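Local coordinates for protein DNA primase (Aquifex aeolicus, PDB 2AU3) that probably synthesises the short RNA primers on single-stranded DNA from which DNA polymerase starts during replication, as a DnaG-type primase, at residues G337-E340 and L341-I345; T273-T276 and Q277-N281. All coordinates share one frame; numbering follows the deposited sequence.

Interaction 1: residues G337-E340 and L341-I345; sequences GKEE and LRRLI
The E339 side chain leaves the helix with CG on the far side from the backbone N (chi1 -174°), and a bend at chi2 (51°) swings its carboxylate forward along helix 338-347 toward R342 and R343. G337 is the N-cap of this helix and also ends helix 329-336, with positive phi. OE1 of E339 turns to R342, 4.2 Å from NE, but lies well out of the guanidinium plane; no N-H points at it, and any attraction is probably one of charge alone. OE2 instead lies against the aliphatic part of R343, 3.7 Å from its CD. In that arginine chi1 sets CG beside the backbone N, 3.2 Å from the carbonyl O of E339, and bends at chi2 and chi3 steer the outer chain. OE2 of E340 also approaches the aliphatic part of R343, 4.1 Å from CB.

Beneath these side chains run the i to i+4 bonds of the opening turns. The first, from L341 N to G337 O, is weak at 3.3 Å, and those further along are shorter. The charged side chains occupy the exposed flank of the helix, whereas L341 is buried against F332 and I333 of helix 329-336, and L344 and I345 touch V321 of strand 317-321. Of the four bonds across the contact, the shortest runs from L344 N to E340 O, 2.8 Å with an N-H...O angle of 162°.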
# COMPACT_ATOMS: atom_id res chain seq x y z
N GLY A 337 -13.36 1.63 -20.15
CA GLY A 337 -12.88 2.94 -19.66
C GLY A 337 -13.05 3.14 -18.16
O GLY A 337 -13.98 2.60 -17.54
N LYS A 338 -12.17 3.96 -17.58
CA LYS A 338 -12.17 4.24 -16.15
C LYS A 338 -13.50 4.78 -15.64
O LYS A 338 -13.86 4.52 -14.52
CB LYS A 338 -11.03 5.23 -15.79
CG LYS A 338 -11.23 6.64 -16.34
CD LYS A 338 -10.06 7.58 -16.02
CE LYS A 338 -10.12 8.87 -16.85
NZ LYS A 338 -8.73 9.38 -17.16
N GLU A 339 -14.21 5.56 -16.44
CA GLU A 339 -15.42 6.19 -15.95
C GLU A 339 -16.55 5.16 -15.79
O GLU A 339 -17.31 5.20 -14.83
CB GLU A 339 -15.83 7.37 -16.83
CG GLU A 339 -17.02 8.17 -16.27
CD GLU A 339 -16.84 8.60 -14.82
OE1 GLU A 339 -15.75 9.15 -14.46
OE2 GLU A 339 -17.78 8.38 -14.03
N GLU A 340 -16.64 4.22 -16.74
CA GLU A 340 -17.59 3.13 -16.59
C GLU A 340 -17.31 2.29 -15.35
O GLU A 340 -18.23 1.83 -14.71
CB GLU A 340 -17.63 2.24 -17.83
CG GLU A 340 -18.88 1.36 -17.94
CD GLU A 340 -20.17 2.12 -17.64
OE1 GLU A 340 -20.31 3.29 -18.05
OE2 GLU A 340 -21.06 1.55 -16.99
N LEU A 341 -16.04 2.08 -14.99
CA LEU A 341 -15.76 1.34 -13.76
C LEU A 341 -16.27 2.11 -12.53
O LEU A 341 -16.86 1.53 -11.63
CB LEU A 341 -14.27 1.00 -13.62
CG LEU A 341 -13.90 0.27 -12.34
CD1 LEU A 341 -14.68 -1.06 -12.23
CD2 LEU A 341 -12.36 0.03 -12.20
N ARG A 342 -16.05 3.42 -12.51
CA ARG A 342 -16.58 4.28 -11.45
C ARG A 342 -18.10 4.14 -11.37
O ARG A 342 -18.67 3.98 -10.27
CB ARG A 342 -16.22 5.74 -11.70
CG ARG A 342 -14.87 6.18 -11.19
CD ARG A 342 -14.73 7.71 -11.03
NE ARG A 342 -13.34 8.11 -11.20
CZ ARG A 342 -12.87 9.34 -11.00
NH1 ARG A 342 -13.67 10.33 -10.60
NH2 ARG A 342 -11.58 9.58 -11.19
N ARG A 343 -18.75 4.18 -12.53
CA ARG A 343 -20.19 3.99 -12.56
C ARG A 343 -20.64 2.60 -12.07
O ARG A 343 -21.62 2.49 -11.31
CB ARG A 343 -20.75 4.32 -13.95
CG ARG A 343 -20.43 5.78 -14.40
CD ARG A 343 -21.12 6.87 -13.57
NE ARG A 343 -22.55 6.57 -13.36
CZ ARG A 343 -23.53 6.88 -14.21
NH1 ARG A 343 -23.27 7.52 -15.34
NH2 ARG A 343 -24.79 6.54 -13.92
N LEU A 344 -19.94 1.54 -12.50
CA LEU A 344 -20.26 0.17 -12.03
C LEU A 344 -20.20 0.10 -10.49
O LEU A 344 -21.08 -0.47 -9.82
CB LEU A 344 -19.26 -0.83 -12.61
CG LEU A 344 -19.57 -2.31 -12.28
CD1 LEU A 344 -20.86 -2.74 -12.99
CD2 LEU A 344 -18.43 -3.23 -12.68
N ILE A 345 -19.14 0.68 -9.95
CA ILE A 345 -18.90 0.67 -8.53
C ILE A 345 -20.05 1.40 -7.83
O ILE A 345 -20.71 0.83 -6.94
CB ILE A 345 -17.51 1.28 -8.24
CG1 ILE A 345 -16.41 0.31 -8.66
CG2 ILE A 345 -17.37 1.67 -6.74
CD1 ILE A 345 -14.99 0.91 -8.68

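Interaction 2: residues T273-T276 and Q277-N281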
# COMPACT_ATOMS: atom_id res chain seq x y z
N THR A 273 -2.14 -11.80 -0.23
CA THR A 273 -3.16 -12.86 -0.37
C THR A 273 -4.63 -12.47 -0.09
O THR A 273 -5.06 -11.36 -0.41
CB THR A 273 -2.84 -13.99 0.59
OG1 THR A 273 -3.12 -13.55 1.93
CG2 THR A 273 -1.36 -14.33 0.60
N ALA A 274 -5.36 -13.42 0.54
CA ALA A 274 -6.75 -13.18 0.99
C ALA A 274 -6.82 -12.21 2.17
O ALA A 274 -6.01 -12.24 3.09
CB ALA A 274 -7.45 -14.49 1.35
N LEU A 275 -7.83 -11.37 2.15
CA LEU A 275 -8.06 -10.45 3.23
C LEU A 275 -8.09 -11.24 4.57
O LEU A 275 -8.65 -12.32 4.64
CB LEU A 275 -9.37 -9.70 3.00
CG LEU A 275 -9.76 -8.73 4.10
CD1 LEU A 275 -9.03 -7.43 3.91
CD2 LEU A 275 -11.28 -8.51 4.06
N THR A 276 -7.44 -10.70 5.59
CA THR A 276 -7.50 -11.28 6.94
C THR A 276 -8.38 -10.43 7.81
O THR A 276 -8.64 -9.29 7.49
CB THR A 276 -6.12 -11.36 7.60
OG1 THR A 276 -5.68 -10.03 7.91
CG2 THR A 276 -5.06 -11.96 6.63
N GLN A 277 -8.82 -10.99 8.93
CA GLN A 277 -9.54 -10.21 9.93
C GLN A 277 -8.77 -8.97 10.42
O GLN A 277 -9.37 -7.87 10.56
CB GLN A 277 -9.92 -11.10 11.14
CG GLN A 277 -10.91 -10.41 12.10
CD GLN A 277 -12.27 -10.12 11.43
OE1 GLN A 277 -12.67 -8.96 11.26
NE2 GLN A 277 -12.96 -11.16 11.08
N ASN A 278 -7.47 -9.12 10.70
CA ASN A 278 -6.69 -7.96 11.14
C ASN A 278 -6.72 -6.86 10.07
O ASN A 278 -6.80 -5.71 10.40
CB ASN A 278 -5.23 -8.32 11.47
CG ASN A 278 -5.09 -9.01 12.82
OD1 ASN A 278 -5.99 -8.94 13.66
ND2 ASN A 278 -3.96 -9.71 13.03
N GLN A 279 -6.65 -7.24 8.79
CA GLN A 279 -6.74 -6.26 7.70
C GLN A 279 -8.15 -5.60 7.62
O GLN A 279 -8.27 -4.38 7.39
CB GLN A 279 -6.38 -6.89 6.35
CG GLN A 279 -4.91 -7.23 6.19
CD GLN A 279 -4.66 -8.25 5.09
OE1 GLN A 279 -5.62 -8.80 4.49
NE2 GLN A 279 -3.39 -8.54 4.84
N ALA A 280 -9.20 -6.41 7.79
CA ALA A 280 -10.56 -5.88 7.83
C ALA A 280 -10.75 -4.93 9.04
O ALA A 280 -11.30 -3.84 8.89
CB ALA A 280 -11.58 -6.98 7.82
N ASN A 281 -10.28 -5.34 10.22
CA ASN A 281 -10.26 -4.47 11.41
C ASN A 281 -9.52 -3.16 11.11
O ASN A 281 -10.02 -2.09 11.41
CB ASN A 281 -9.55 -5.16 12.60
CG ASN A 281 -10.33 -6.37 13.17
OD1 ASN A 281 -9.81 -7.10 14.00
ND2 ASN A 281 -11.55 -6.59 12.70
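T276 and Q279 grip each other in both directions at the start of helix 277-284. The T276 hydroxyl stands between its own backbone N and carbonyl carbon (chi1 70°), where OG1 accepts from Q279 N at 3.1 Å. In return the Q279 side chain, extended beyond CG, runs back across the threonine until OE1 takes the N-H of T276 at 2.9 Å. This donor sits above the amide plane, 49° out of it, and not on a lone pair. The two chains cross at an angle, CG of Q279 lying 3.4 Å from T276 OG1, while A280 N begins the regular helical bonding by donating to T276 O at 2.9 Å.

Packing is tight on the inner side. L275 and Q279 pass in opposite directions, with CD1 of L275 3.6 Å from CB of Q279, and CD2 of L275 meets CB of A280 at 4.1 Å. L275 and A280 also touch L311 of helix 298-313, and P270 of strand 267-270 lies against both L275 and Q279. The polar ends are held from beyond the turn as well: T276 OG1 is hydrogen-bonded with G228 O, and Q279 NE2 donates to K227 O. Both ends of the Q279 amide are therefore bonded, which fixes its rotation.

The outer side is much looser. T273 and A274 are exposed and scarcely meet the helix, and the N278 side chain comes near T276 through CB, 4.0 Å from OG1. This reciprocal pairing of T276 and Q279 is a capping box, here starting the helix that follows strand 267-270 in the Toprim fold, with the A274 side chain about 8 Å from that of E251, a predicted catalytic magnesium ligand.

Overall arrangement
From the N terminus, the chain passes through the zinc-binding domain and the N-terminal part of the catalytic core to strand 267-270, then interaction 2, where residues 273-281 turn out of the loop into helix 277-284. It continues through strand 289-293, helix 298-313, strand 317-321 and helix 329-336 before interaction 1 opens helix 338-347. Both contacts are local and lie in series, neither nesting nor crossing; each sets the start of a helix, and neither closes a long loop. The centres of interactions 1 and 2 are 26 Å apart, and the nearest atoms of interactions 1 and 2 about 16 Å. Interaction 2 joins the central mixed sheet to helix 298-313, whereas interaction 1 sits at the surface beside strand 317-321, an outermost strand.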